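Local coordinates for protein BlEst2 (Bacillus licheniformis, PDB 6WPX) that probably hydrolyses ester bonds as a lipase or esterase and carries an autoinhibitory C-terminal domain, at residues E303-E308 with K312-H317; S387-Q392 with S461-T466; N76-A81 with L270-A275; F203-N208 with F264-P269; S215-G220 with T345-E350. All blocks are in the same frame, centred on the assembly; numbering follows the deposited sequence.

Contact 1 (E303-E308 with K312-H317); sequences EEFAVE and KEITVH
Phe305 and Val307 meet Ile314 and Val316 in the interior of a beta sandwich. Strand 300-307 is an edge strand of the four-stranded sheet. Strand 313-320 lies within the five-stranded sheet facing it. The short link between them carries the chain from one sheet to the other, so this is a beta arch and not a hairpin. The two short strand axes come within 10.5 Å and run nearly antiparallel, at 162°. On strand 300-307 the backbone bonds go to its own sheet: Phe305 bonds to Trp367 and Val307 to Gly365.

All contacts across the gap are apolar. The Ile314 CD1 methyl is shared by Phe305 and Val307. It comes to 4.0 Å from Phe305 CE2, at the ring edge and near its plane. It also lies 4.3 Å from Val307 CG2. With Ile314 chi1 at 55°, CG1 stands between the backbone N and the carbonyl carbon and carries CD1 to both partners. Val316 CG2 adds a looser touch, 4.4 Å from Phe305 CZ. Phe305 also meets the rings of Trp367, in its own sheet, and Phe381, in the facing one.

Polar contacts lie on the other face of strand 313-317. His317 ND1 bonds to Ser356 OG. The opposite ring nitrogen, His317 NE2, is hydrogen-bonded to Thr315 OG1 at 2.7 Å.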
# COMPACT_ATOMS: atom_id res chain seq x y z
N GLU A 303 -14.29 2.17 22.03
CA GLU A 303 -14.70 1.20 21.01
C GLU A 303 -14.53 -0.19 21.57
O GLU A 303 -13.41 -0.57 21.94
CB GLU A 303 -13.87 1.35 19.71
CG GLU A 303 -14.23 2.57 18.87
CD GLU A 303 -15.60 2.62 18.23
OE1 GLU A 303 -15.94 3.71 17.70
OE2 GLU A 303 -16.36 1.63 18.29
N GLU A 304 -15.62 -0.92 21.64
CA GLU A 304 -15.57 -2.30 22.12
C GLU A 304 -15.22 -3.21 20.95
O GLU A 304 -15.46 -2.86 19.80
CB GLU A 304 -16.91 -2.73 22.72
CG GLU A 304 -17.20 -2.09 24.07
CD GLU A 304 -18.46 -2.62 24.74
OE1 GLU A 304 -19.33 -3.20 24.05
OE2 GLU A 304 -18.58 -2.45 25.97
N PHE A 305 -14.63 -4.34 21.24
CA PHE A 305 -14.34 -5.34 20.23
C PHE A 305 -14.24 -6.70 20.88
O PHE A 305 -13.68 -6.84 21.96
CB PHE A 305 -13.10 -5.01 19.36
CG PHE A 305 -11.75 -5.05 20.04
CD1 PHE A 305 -11.26 -3.93 20.72
CD2 PHE A 305 -10.94 -6.17 19.94
CE1 PHE A 305 -10.01 -3.96 21.33
CE2 PHE A 305 -9.68 -6.20 20.56
CZ PHE A 305 -9.22 -5.09 21.24
N ALA A 306 -14.79 -7.70 20.20
CA ALA A 306 -14.76 -9.09 20.61
C ALA A 306 -13.41 -9.70 20.24
O ALA A 306 -12.85 -9.41 19.17
CB ALA A 306 -15.88 -9.86 19.91
N VAL A 307 -12.91 -10.54 21.13
CA VAL A 307 -11.72 -11.35 20.88
C VAL A 307 -12.24 -12.75 21.15
O VAL A 307 -12.63 -13.05 22.28
CB VAL A 307 -10.49 -11.00 21.75
CG1 VAL A 307 -9.39 -12.07 21.59
CG2 VAL A 307 -9.94 -9.62 21.38
N GLU A 308 -12.28 -13.58 20.11
CA GLU A 308 -12.73 -14.96 20.24
C GLU A 308 -11.71 -15.80 21.04
O GLU A 308 -10.58 -15.36 21.30
CB GLU A 308 -13.02 -15.56 18.84
CG GLU A 308 -11.79 -15.81 17.98
CD GLU A 308 -11.31 -14.65 17.12
OE1 GLU A 308 -11.77 -13.50 17.32
OE2 GLU A 308 -10.44 -14.90 16.26
N LYS A 312 -3.95 -16.23 19.11
CA LYS A 312 -2.53 -16.29 19.43
C LYS A 312 -1.98 -14.90 19.73
O LYS A 312 -1.12 -14.75 20.60
CB LYS A 312 -1.77 -16.95 18.26
CG LYS A 312 -0.36 -17.42 18.61
CD LYS A 312 -0.33 -18.64 19.54
CE LYS A 312 1.06 -19.21 19.66
NZ LYS A 312 1.44 -20.01 18.47
N GLU A 313 -2.49 -13.89 19.02
CA GLU A 313 -2.06 -12.51 19.15
C GLU A 313 -3.05 -11.57 18.52
O GLU A 313 -3.66 -11.87 17.51
CB GLU A 313 -0.70 -12.31 18.43
CG GLU A 313 -0.01 -10.99 18.76
CD GLU A 313 1.32 -10.72 18.09
OE1 GLU A 313 1.53 -11.17 16.94
OE2 GLU A 313 2.15 -10.02 18.71
N ILE A 314 -3.13 -10.38 19.10
CA ILE A 314 -3.84 -9.25 18.54
C ILE A 314 -2.83 -8.12 18.48
O ILE A 314 -1.98 -8.00 19.36
CB ILE A 314 -5.17 -8.83 19.28
CG1 ILE A 314 -4.94 -8.53 20.78
CG2 ILE A 314 -6.31 -9.85 19.06
CD1 ILE A 314 -6.09 -7.76 21.49
N THR A 315 -2.91 -7.30 17.43
CA THR A 315 -2.18 -6.04 17.33
C THR A 315 -3.31 -5.03 17.36
O THR A 315 -4.37 -5.29 16.78
CB THR A 315 -1.16 -5.95 16.19
OG1 THR A 315 -1.82 -5.71 14.95
CG2 THR A 315 -0.20 -7.16 16.12
N VAL A 316 -3.13 -3.96 18.12
CA VAL A 316 -4.17 -2.97 18.39
C VAL A 316 -3.60 -1.61 18.03
O VAL A 316 -2.54 -1.23 18.52
CB VAL A 316 -4.63 -3.05 19.87
CG1 VAL A 316 -5.79 -2.11 20.16
CG2 VAL A 316 -5.00 -4.48 20.26
N HIS A 317 -4.27 -0.91 17.13
CA HIS A 317 -3.79 0.36 16.62
C HIS A 317 -4.83 1.44 16.69
O HIS A 317 -5.95 1.24 16.21
CB HIS A 317 -3.34 0.20 15.15
CG HIS A 317 -2.48 -0.99 14.94
ND1 HIS A 317 -1.11 -0.92 15.10
CD2 HIS A 317 -2.83 -2.26 14.66
CE1 HIS A 317 -0.67 -2.16 14.92
NE2 HIS A 317 -1.66 -2.99 14.65

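Contact 2 (S387-Q392 with S461-T466); sequences SPLNQQ and SPFNRT
Leu389 and Arg465 carry this contact, with Phe463 beside them. Leu389 lies near the start of the helix that runs on to residue 397. Its CG is anti to the backbone N (chi1 169°), which sends the CD2 methyl toward strand 462-466. CD2 sits over one face of the Arg465 guanidinium, 3.1 Å above the plane and shifted toward the rim. The same methyl touches Phe463 CB at 3.7 Å. It therefore touches two residues, two apart in the strand, that point to the same face.

Arg465 bends at chi2, and its flat end turns back along its own strand. NH1 donates to Asn464 O at 3.2 Å in a nearly straight bond, 173° at the hydrogen. That oxygen lies almost in the guanidinium plane, although the nitrogen stands well above the carbonyl plane. NH2 forms a salt bridge with Glu308, and the group also makes a cation-pi contact with Phe385. These partners should fix its rotation and keep the buried charge satisfied.

Ser387 meets the guanidinium edge, with CB 3.9 Å from Arg465 NH2. Its OG accepts from Leu389 N at 3.2 Å, a capping bond, and is also hydrogen-bonded to Glu308. Further along the helix, Ile393 touches both Phe463 and Arg465. This is a side-chain-capped helix packed on the face of an antiparallel sheet.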
# COMPACT_ATOMS: atom_id res chain seq x y z
N SER A 387 -5.24 -15.75 14.48
CA SER A 387 -6.23 -16.71 14.98
C SER A 387 -6.63 -17.73 13.91
O SER A 387 -6.74 -17.36 12.74
CB SER A 387 -7.47 -15.95 15.46
OG SER A 387 -8.59 -16.77 15.78
N PRO A 388 -6.91 -18.98 14.30
CA PRO A 388 -7.37 -19.98 13.30
C PRO A 388 -8.75 -19.65 12.73
O PRO A 388 -9.15 -20.28 11.77
CB PRO A 388 -7.41 -21.29 14.11
CG PRO A 388 -6.62 -21.02 15.36
CD PRO A 388 -6.85 -19.58 15.65
N LEU A 389 -9.41 -18.61 13.28
CA LEU A 389 -10.78 -18.21 12.85
C LEU A 389 -10.77 -17.70 11.40
O LEU A 389 -11.81 -17.71 10.80
CB LEU A 389 -11.36 -17.15 13.80
CG LEU A 389 -12.63 -16.49 13.29
CD1 LEU A 389 -13.81 -17.43 13.42
CD2 LEU A 389 -12.89 -15.17 13.98
N ASN A 390 -9.61 -17.28 10.90
CA ASN A 390 -9.47 -16.73 9.52
C ASN A 390 -10.03 -17.71 8.48
O ASN A 390 -10.68 -17.25 7.57
CB ASN A 390 -8.03 -16.25 9.23
CG ASN A 390 -7.00 -17.36 9.09
OD1 ASN A 390 -6.95 -18.27 9.91
ND2 ASN A 390 -6.22 -17.31 8.03
N GLN A 391 -9.73 -19.00 8.62
CA GLN A 391 -10.17 -20.05 7.67
C GLN A 391 -11.69 -20.06 7.61
O GLN A 391 -12.24 -20.10 6.53
CB GLN A 391 -9.61 -21.40 8.12
CG GLN A 391 -8.24 -21.72 7.53
CD GLN A 391 -7.12 -21.31 8.46
OE1 GLN A 391 -7.11 -21.66 9.64
NE2 GLN A 391 -6.17 -20.57 7.93
N GLN A 392 -12.33 -19.94 8.77
CA GLN A 392 -13.79 -19.98 8.89
C GLN A 392 -14.43 -18.74 8.29
O GLN A 392 -15.48 -18.87 7.67
CB GLN A 392 -14.23 -20.20 10.35
CG GLN A 392 -13.69 -21.51 10.97
CD GLN A 392 -13.89 -22.76 10.12
OE1 GLN A 392 -14.98 -23.05 9.61
NE2 GLN A 392 -12.83 -23.53 9.96
N SER A 461 -17.76 -18.39 21.47
CA SER A 461 -17.29 -17.04 21.76
C SER A 461 -17.63 -16.06 20.61
O SER A 461 -17.43 -16.42 19.44
CB SER A 461 -15.79 -17.05 22.07
OG SER A 461 -15.04 -17.54 20.97
N PRO A 462 -18.15 -14.85 20.90
CA PRO A 462 -18.41 -13.87 19.82
C PRO A 462 -17.12 -13.48 19.07
O PRO A 462 -16.01 -13.56 19.61
CB PRO A 462 -18.97 -12.65 20.57
CG PRO A 462 -19.42 -13.17 21.90
CD PRO A 462 -18.46 -14.26 22.23
N PHE A 463 -17.29 -13.13 17.81
CA PHE A 463 -16.17 -12.64 16.98
C PHE A 463 -16.66 -11.44 16.18
O PHE A 463 -17.85 -11.26 16.04
CB PHE A 463 -15.65 -13.72 16.02
CG PHE A 463 -16.51 -13.98 14.82
CD1 PHE A 463 -16.40 -13.22 13.68
CD2 PHE A 463 -17.44 -15.00 14.82
CE1 PHE A 463 -17.19 -13.46 12.58
CE2 PHE A 463 -18.25 -15.23 13.72
CZ PHE A 463 -18.13 -14.46 12.61
N ASN A 464 -15.70 -10.70 15.64
CA ASN A 464 -15.94 -9.51 14.79
C ASN A 464 -14.76 -9.36 13.81
O ASN A 464 -13.65 -9.47 14.24
CB ASN A 464 -16.34 -8.25 15.58
CG ASN A 464 -15.42 -7.89 16.72
OD1 ASN A 464 -15.84 -7.28 17.69
ND2 ASN A 464 -14.16 -8.24 16.61
N ARG A 465 -15.06 -9.14 12.53
CA ARG A 465 -14.04 -8.83 11.51
C ARG A 465 -14.64 -7.81 10.54
O ARG A 465 -15.84 -7.77 10.42
CB ARG A 465 -13.50 -10.04 10.74
CG ARG A 465 -12.77 -11.06 11.59
CD ARG A 465 -11.47 -10.63 12.19
NE ARG A 465 -10.64 -11.73 12.62
CZ ARG A 465 -10.76 -12.36 13.77
NH1 ARG A 465 -11.67 -12.00 14.64
NH2 ARG A 465 -9.94 -13.36 14.04
N THR A 466 -13.77 -7.09 9.88
CA THR A 466 -14.13 -6.07 8.89
C THR A 466 -13.35 -6.37 7.63
O THR A 466 -12.12 -6.38 7.65
CB THR A 466 -13.79 -4.67 9.40
OG1 THR A 466 -14.21 -4.52 10.76
CG2 THR A 466 -14.43 -3.60 8.54

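Contact 3 (N76-A81 with L270-A275); sequences NGYDAA and LLTIQA
Leu271 and Thr272 are the residues of segment 270-275 that touch segment 76-81, and both meet Tyr78. Just before them, Leu270 turns its side chain to the central sheet, onto Phe203 and Leu205.

Leu271 turns to the tyrosine instead. Its CD1 methyl lies over one face of the Tyr78 ring in a CH-pi contact, 3.7 Å from the centroid and 20° off the normal. The methyl is shifted toward the hydroxyl end, where it is 3.4 Å from Tyr78 CZ. Leu271 CB completes the approach at 3.6 Å from Tyr78 OH. The side chain also rests on Ile50 and Phe264, between strand 50-53 and helix 260-267.

The place is the alpha/beta hydrolase domain, near the N-terminal ends of the parallel strands. In this fold the catalytic residues gather at the other ends. Tyr78 belongs to the link from helix 69-75 to strand 80-83. Gly77, with positive phi, ends that helix in a Schellman motif. With Tyr78 CG anti to the carbonyl carbon (chi1 -79°), the ring extends across to the second segment.

Thr272 follows, exposed to solvent. Its CG2 methyl comes to 3.3 Å from Tyr78 OH, a close packing touch. Next comes Ile273, whose carbonyl oxygen, like that of Leu270, accepts a hydrogen bond from Arg140 NH1; the bond from Arg140 NH2 to Thr272 O is weak.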
# COMPACT_ATOMS: atom_id res chain seq x y z
N ASN A 76 30.60 3.58 -9.04
CA ASN A 76 30.51 2.33 -9.79
C ASN A 76 30.52 2.57 -11.29
O ASN A 76 30.27 1.64 -12.06
CB ASN A 76 29.34 1.49 -9.32
CG ASN A 76 29.60 0.81 -7.98
OD1 ASN A 76 30.44 -0.07 -7.88
ND2 ASN A 76 28.95 1.26 -6.90
N GLY A 77 30.81 3.80 -11.70
CA GLY A 77 30.98 4.19 -13.10
C GLY A 77 29.72 4.50 -13.87
O GLY A 77 29.73 4.50 -15.10
N TYR A 78 28.63 4.80 -13.14
CA TYR A 78 27.36 5.13 -13.75
C TYR A 78 27.05 6.60 -13.68
O TYR A 78 27.09 7.21 -12.61
CB TYR A 78 26.19 4.35 -13.11
CG TYR A 78 26.09 2.93 -13.60
CD1 TYR A 78 26.87 1.93 -13.04
CD2 TYR A 78 25.27 2.60 -14.67
CE1 TYR A 78 26.82 0.62 -13.52
CE2 TYR A 78 25.20 1.29 -15.16
CZ TYR A 78 25.98 0.31 -14.57
OH TYR A 78 25.96 -0.98 -15.06
N ASP A 79 26.70 7.16 -14.82
CA ASP A 79 26.17 8.52 -14.87
C ASP A 79 24.72 8.37 -14.42
O ASP A 79 24.17 7.26 -14.45
CB ASP A 79 26.26 9.13 -16.25
CG ASP A 79 27.63 9.70 -16.50
OD1 ASP A 79 28.10 10.53 -15.67
OD2 ASP A 79 28.24 9.32 -17.51
N ALA A 80 24.14 9.48 -13.92
CA ALA A 80 22.80 9.40 -13.37
C ALA A 80 22.09 10.71 -13.48
O ALA A 80 22.74 11.74 -13.64
CB ALA A 80 22.86 8.96 -11.89
N ALA A 81 20.76 10.67 -13.41
CA ALA A 81 19.90 11.86 -13.43
C ALA A 81 18.77 11.61 -12.43
O ALA A 81 18.48 10.46 -12.10
CB ALA A 81 19.35 12.12 -14.83
N LEU A 270 21.67 -6.13 -12.26
CA LEU A 270 20.39 -5.98 -12.98
C LEU A 270 20.42 -4.80 -13.94
O LEU A 270 19.57 -4.71 -14.82
CB LEU A 270 19.19 -5.84 -12.00
CG LEU A 270 19.06 -6.90 -10.91
CD1 LEU A 270 17.72 -6.78 -10.20
CD2 LEU A 270 19.23 -8.32 -11.44
N LEU A 271 21.43 -3.93 -13.82
CA LEU A 271 21.57 -2.81 -14.74
C LEU A 271 22.04 -3.30 -16.10
O LEU A 271 21.80 -2.62 -17.08
CB LEU A 271 22.57 -1.75 -14.20
CG LEU A 271 22.23 -1.08 -12.86
CD1 LEU A 271 23.44 -0.31 -12.32
CD2 LEU A 271 21.02 -0.18 -12.98
N THR A 272 22.72 -4.47 -16.17
CA THR A 272 23.32 -4.94 -17.43
C THR A 272 22.93 -6.35 -17.88
O THR A 272 22.97 -6.62 -19.08
CB THR A 272 24.86 -4.86 -17.33
OG1 THR A 272 25.33 -5.74 -16.27
CG2 THR A 272 25.36 -3.43 -17.11
N ILE A 273 22.64 -7.25 -16.93
CA ILE A 273 22.35 -8.66 -17.20
C ILE A 273 21.17 -8.88 -18.17
O ILE A 273 20.24 -8.07 -18.19
CB ILE A 273 22.11 -9.39 -15.84
CG1 ILE A 273 22.38 -10.88 -15.93
CG2 ILE A 273 20.71 -9.09 -15.23
CD1 ILE A 273 22.14 -11.68 -14.52
N GLN A 274 21.21 -9.97 -18.97
CA GLN A 274 20.10 -10.38 -19.83
C GLN A 274 19.44 -11.52 -19.06
O GLN A 274 20.05 -12.56 -18.89
CB GLN A 274 20.57 -10.91 -21.21
CG GLN A 274 21.17 -9.91 -22.22
CD GLN A 274 20.77 -8.47 -22.10
OE1 GLN A 274 19.60 -8.11 -22.21
NE2 GLN A 274 21.73 -7.63 -21.88
N ALA A 275 18.27 -11.29 -18.51
CA ALA A 275 17.60 -12.30 -17.69
C ALA A 275 16.23 -12.63 -18.20
O ALA A 275 15.61 -11.83 -18.90
CB ALA A 275 17.52 -11.83 -16.24

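Contact 4 (F203-N208 with F264-P269); sequences FTLAGN and FPVFMP
Leu205 has a chi1 of -94°, well off a staggered position, and its CD2 methyl reaches helix 260-267. In Phe267, chi1 is 62°, with the ring lodged between the backbone N and the carbonyl carbon. CB points toward Leu205, but this torsion takes the ring away from it. Leu205 CD2 packs against Phe267 CB at 4.3 Å and lies near the plane of the ring, at its edge. The same methyl is 4.3 Å from Val266 CG1. One leucine branch therefore serves both neighbours on the helix, by apolar contact alone.

The Phe267 ring folds back over its own helix. One of its faces lies against Phe264 CA, which is 3.7 Å above the ring plane. Farther out, the ring touches Met69 and Phe52. Pro265 has no N-H to give, and Val266 N also lacks a bond to the preceding turn; the helix is kinked here. Met268 N still reaches Phe264 O, in a weak bond of 2.8 Å.

Around Leu205, Leu144 and Leu270 extend the apolar patch. On the other side of the strand, Thr204 OG1 is hydrogen-bonded to Asn246 and Arg240. Strand 201-205 is bonded to strand 138-144 on one flank and strand 245-246 on the other. Helix 260-267 comes after the final strand, 245-246, and lies over one face of the central sheet beside helix 69-75, as expected of the alpha/beta hydrolase fold.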
# COMPACT_ATOMS: atom_id res chain seq x y z
N PHE A 203 12.53 -5.45 -14.21
CA PHE A 203 13.09 -6.12 -13.03
C PHE A 203 12.38 -5.56 -11.83
O PHE A 203 12.17 -4.34 -11.74
CB PHE A 203 14.58 -5.83 -12.87
CG PHE A 203 15.46 -6.44 -13.93
CD1 PHE A 203 15.64 -5.80 -15.15
CD2 PHE A 203 16.12 -7.64 -13.70
CE1 PHE A 203 16.47 -6.36 -16.13
CE2 PHE A 203 16.96 -8.19 -14.67
CZ PHE A 203 17.12 -7.55 -15.88
N THR A 204 12.05 -6.41 -10.88
CA THR A 204 11.41 -5.92 -9.66
C THR A 204 12.18 -6.38 -8.47
O THR A 204 12.68 -7.51 -8.43
CB THR A 204 9.92 -6.33 -9.53
OG1 THR A 204 9.85 -7.72 -9.26
CG2 THR A 204 9.07 -5.96 -10.76
N LEU A 205 12.30 -5.50 -7.50
CA LEU A 205 12.89 -5.78 -6.20
C LEU A 205 11.76 -5.54 -5.20
O LEU A 205 10.92 -4.66 -5.41
CB LEU A 205 14.07 -4.87 -5.85
CG LEU A 205 15.47 -5.42 -6.21
CD1 LEU A 205 15.64 -5.48 -7.72
CD2 LEU A 205 16.57 -4.53 -5.60
N ALA A 206 11.74 -6.34 -4.15
CA ALA A 206 10.75 -6.18 -3.08
C ALA A 206 11.41 -6.53 -1.77
O ALA A 206 12.33 -7.34 -1.73
CB ALA A 206 9.54 -7.07 -3.33
N GLY A 207 10.94 -5.90 -0.70
CA GLY A 207 11.44 -6.17 0.64
C GLY A 207 10.47 -7.01 1.45
O GLY A 207 9.27 -7.04 1.14
N ASN A 208 10.97 -7.71 2.48
CA ASN A 208 10.12 -8.53 3.36
C ASN A 208 10.28 -8.11 4.81
O ASN A 208 9.80 -8.81 5.70
CB ASN A 208 10.44 -10.02 3.21
CG ASN A 208 11.86 -10.36 3.56
OD1 ASN A 208 12.56 -9.62 4.25
ND2 ASN A 208 12.36 -11.43 3.01
N PHE A 264 22.00 -0.46 -4.14
CA PHE A 264 22.71 -0.27 -5.40
C PHE A 264 23.58 -1.50 -5.74
O PHE A 264 23.48 -1.96 -6.89
CB PHE A 264 23.58 1.01 -5.43
CG PHE A 264 24.14 1.26 -6.81
CD1 PHE A 264 25.33 0.66 -7.21
CD2 PHE A 264 23.45 2.07 -7.72
CE1 PHE A 264 25.80 0.81 -8.52
CE2 PHE A 264 23.93 2.23 -9.03
CZ PHE A 264 25.12 1.61 -9.41
N PRO A 265 24.41 -2.07 -4.83
CA PRO A 265 25.20 -3.26 -5.23
C PRO A 265 24.32 -4.45 -5.63
O PRO A 265 24.74 -5.26 -6.47
CB PRO A 265 26.00 -3.58 -3.95
CG PRO A 265 25.96 -2.38 -3.13
CD PRO A 265 24.68 -1.71 -3.41
N VAL A 266 23.07 -4.52 -5.07
CA VAL A 266 22.12 -5.59 -5.34
C VAL A 266 21.53 -5.45 -6.74
O VAL A 266 21.51 -6.42 -7.48
CB VAL A 266 21.02 -5.73 -4.24
CG1 VAL A 266 20.05 -6.88 -4.60
CG2 VAL A 266 21.65 -5.95 -2.86
N PHE A 267 21.06 -4.26 -7.13
CA PHE A 267 20.53 -4.13 -8.49
C PHE A 267 21.60 -3.82 -9.52
O PHE A 267 21.30 -3.84 -10.69
CB PHE A 267 19.33 -3.16 -8.56
CG PHE A 267 19.58 -1.71 -8.20
CD1 PHE A 267 20.28 -0.87 -9.06
CD2 PHE A 267 19.02 -1.16 -7.04
CE1 PHE A 267 20.49 0.47 -8.74
CE2 PHE A 267 19.24 0.18 -6.72
CZ PHE A 267 19.96 0.99 -7.57
N MET A 268 22.86 -3.55 -9.12
CA MET A 268 23.95 -3.26 -10.07
C MET A 268 24.07 -4.36 -11.17
O MET A 268 24.09 -3.97 -12.35
CB MET A 268 25.28 -2.97 -9.42
CG MET A 268 26.36 -2.54 -10.43
SD MET A 268 27.95 -2.17 -9.68
CE MET A 268 28.43 -3.81 -9.07
N PRO A 269 24.05 -5.67 -10.87
CA PRO A 269 24.06 -6.67 -11.97
C PRO A 269 22.80 -6.56 -12.84
O PRO A 269 22.86 -6.83 -14.03
CB PRO A 269 24.07 -8.03 -11.25
CG PRO A 269 23.71 -7.75 -9.88
CD PRO A 269 24.06 -6.34 -9.55

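Contact 5 (S215-G220 with T345-E350); sequences SALFFG and TADVFE
Ala216 and Leu217 meet Ala346 and Asp347 where the alpha/beta hydrolase part touches the C-terminal beta sandwich. Segment 215-220 is a type I beta turn running into helix 218-224. Segment 345-350 is the loop between strands 341-344 and 353-360. The contact thus lies where the hydrolase part meets the C-terminal domain, which has a reported autoinhibitory effect.

Ala346 CB is the centre of the touch. It lies 3.8 Å from Ala216 O and 4.4 Å from Ala216 CB. Leu217 is the N-cap residue of the helix, and its CD2 lies 4.2 Å from Ala346 CB. Here Leu217 CG is anti to the carbonyl carbon (chi1 -65°), and its branch crosses the Asp347 side chain obliquely. CD2 stops 4.1 Å from Asp347 OD1, a packing contact with no polar bond.

Phe219 buries area against the loop at slightly longer range, and its ring packs edge-to-face on His317 of the sandwich. Helix 152-157 flanks the loop: Asp347 touches Leu153 and Val348 touches Ala157.

Bonds inside each segment keep its shape. Phe218 N donates to Ser215 O at 3.2 Å and closes the turn. Phe349 N donates to Ala346 O at 2.9 Å. Thr345 OG1 donates to Phe349 O at 2.6 Å, with the hydroxyl oxygen 44° out of the carbonyl plane.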
# COMPACT_ATOMS: atom_id res chain seq x y z
N SER A 215 8.41 1.84 15.54
CA SER A 215 8.83 2.56 14.33
C SER A 215 7.70 2.79 13.33
O SER A 215 6.66 2.14 13.42
CB SER A 215 10.03 1.87 13.67
OG SER A 215 9.66 0.64 13.06
N ALA A 216 7.91 3.70 12.37
CA ALA A 216 6.94 4.12 11.35
C ALA A 216 6.37 3.03 10.44
O ALA A 216 5.35 3.28 9.79
CB ALA A 216 7.52 5.23 10.50
N LEU A 217 7.00 1.86 10.33
CA LEU A 217 6.43 0.82 9.43
C LEU A 217 5.94 -0.41 10.20
O LEU A 217 5.70 -1.46 9.60
CB LEU A 217 7.44 0.44 8.31
CG LEU A 217 7.80 1.54 7.29
CD1 LEU A 217 9.09 1.16 6.52
CD2 LEU A 217 6.67 1.77 6.30
N PHE A 218 5.78 -0.27 11.51
CA PHE A 218 5.22 -1.36 12.33
C PHE A 218 3.74 -1.56 11.96
O PHE A 218 3.40 -2.64 11.54
CB PHE A 218 5.34 -1.11 13.83
CG PHE A 218 4.82 -2.28 14.63
CD1 PHE A 218 5.48 -3.49 14.60
CD2 PHE A 218 3.64 -2.19 15.34
CE1 PHE A 218 4.99 -4.57 15.31
CE2 PHE A 218 3.17 -3.27 16.07
CZ PHE A 218 3.84 -4.46 16.04
N PHE A 219 2.92 -0.52 12.11
CA PHE A 219 1.48 -0.60 11.75
C PHE A 219 1.31 -1.11 10.32
O PHE A 219 0.63 -2.08 10.16
CB PHE A 219 0.71 0.70 11.93
CG PHE A 219 -0.58 0.69 11.15
CD1 PHE A 219 -1.63 -0.12 11.53
CD2 PHE A 219 -0.72 1.45 10.00
CE1 PHE A 219 -2.79 -0.16 10.78
CE2 PHE A 219 -1.90 1.41 9.27
CZ PHE A 219 -2.93 0.60 9.66
N GLY A 220 1.90 -0.44 9.34
CA GLY A 220 1.81 -0.87 7.94
C GLY A 220 2.21 -2.33 7.77
O GLY A 220 1.55 -3.03 7.07
N THR A 345 2.76 7.78 11.10
CA THR A 345 2.31 6.85 10.06
C THR A 345 3.14 7.17 8.82
O THR A 345 3.82 8.20 8.80
CB THR A 345 0.80 6.86 9.87
OG1 THR A 345 0.36 8.21 9.87
CG2 THR A 345 0.08 6.10 10.96
N ALA A 346 3.10 6.33 7.81
CA ALA A 346 3.99 6.59 6.67
C ALA A 346 3.24 6.40 5.35
O ALA A 346 2.10 5.97 5.40
CB ALA A 346 5.14 5.64 6.77
N ASP A 347 3.90 6.70 4.24
CA ASP A 347 3.36 6.51 2.87
C ASP A 347 1.93 7.07 2.76
O ASP A 347 1.72 8.25 3.01
CB ASP A 347 3.59 5.09 2.32
CG ASP A 347 3.05 3.86 3.08
OD1 ASP A 347 3.73 3.38 3.99
OD2 ASP A 347 1.95 3.39 2.74
N VAL A 348 1.02 6.21 2.35
CA VAL A 348 -0.43 6.48 2.20
C VAL A 348 -0.97 7.21 3.42
O VAL A 348 -1.80 8.06 3.21
CB VAL A 348 -1.13 5.14 1.93
CG1 VAL A 348 -2.60 5.20 2.22
CG2 VAL A 348 -0.84 4.69 0.52
N PHE A 349 -0.50 6.89 4.63
CA PHE A 349 -1.00 7.58 5.81
C PHE A 349 -0.00 8.63 6.34
O PHE A 349 -0.14 9.08 7.48
CB PHE A 349 -1.41 6.58 6.92
CG PHE A 349 -2.69 5.83 6.66
CD1 PHE A 349 -2.68 4.62 5.97
CD2 PHE A 349 -3.91 6.33 7.09
CE1 PHE A 349 -3.88 3.93 5.73
CE2 PHE A 349 -5.11 5.63 6.84
CZ PHE A 349 -5.08 4.43 6.17
N GLU A 350 0.97 9.08 5.51
CA GLU A 350 1.91 10.12 5.92
C GLU A 350 1.17 11.34 6.53
O GLU A 350 0.13 11.76 6.01
CB GLU A 350 2.75 10.58 4.71
CG GLU A 350 3.80 11.63 5.02
CD GLU A 350 4.78 11.83 3.89
OE1 GLU A 350 5.90 11.27 3.98
OE2 GLU A 350 4.41 12.47 2.88

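The contacts form two groups with contact 5 between them. Contacts 3 and 4 lie in the hydrolase part, with centres 12 Å apart. They share the central sheet and touch through Leu270 CD1 and Leu205 CD1, 3.5 Å apart. Contacts 1 and 2 lie in the C-terminal region, with centres 11 Å apart. Glu308 OE2 links them, 2.7 Å from Arg465 NH2. The centre of contact 5 is 20 Å from that of contact 1, and the two touch, with Phe219 CD1 3.6 Å from His317 CG. Its nearest atoms stay about 9 Å from contact 4. Contacts 1 and 3 lie on opposite sides of the chain's centre, their own centres 48 Å apart.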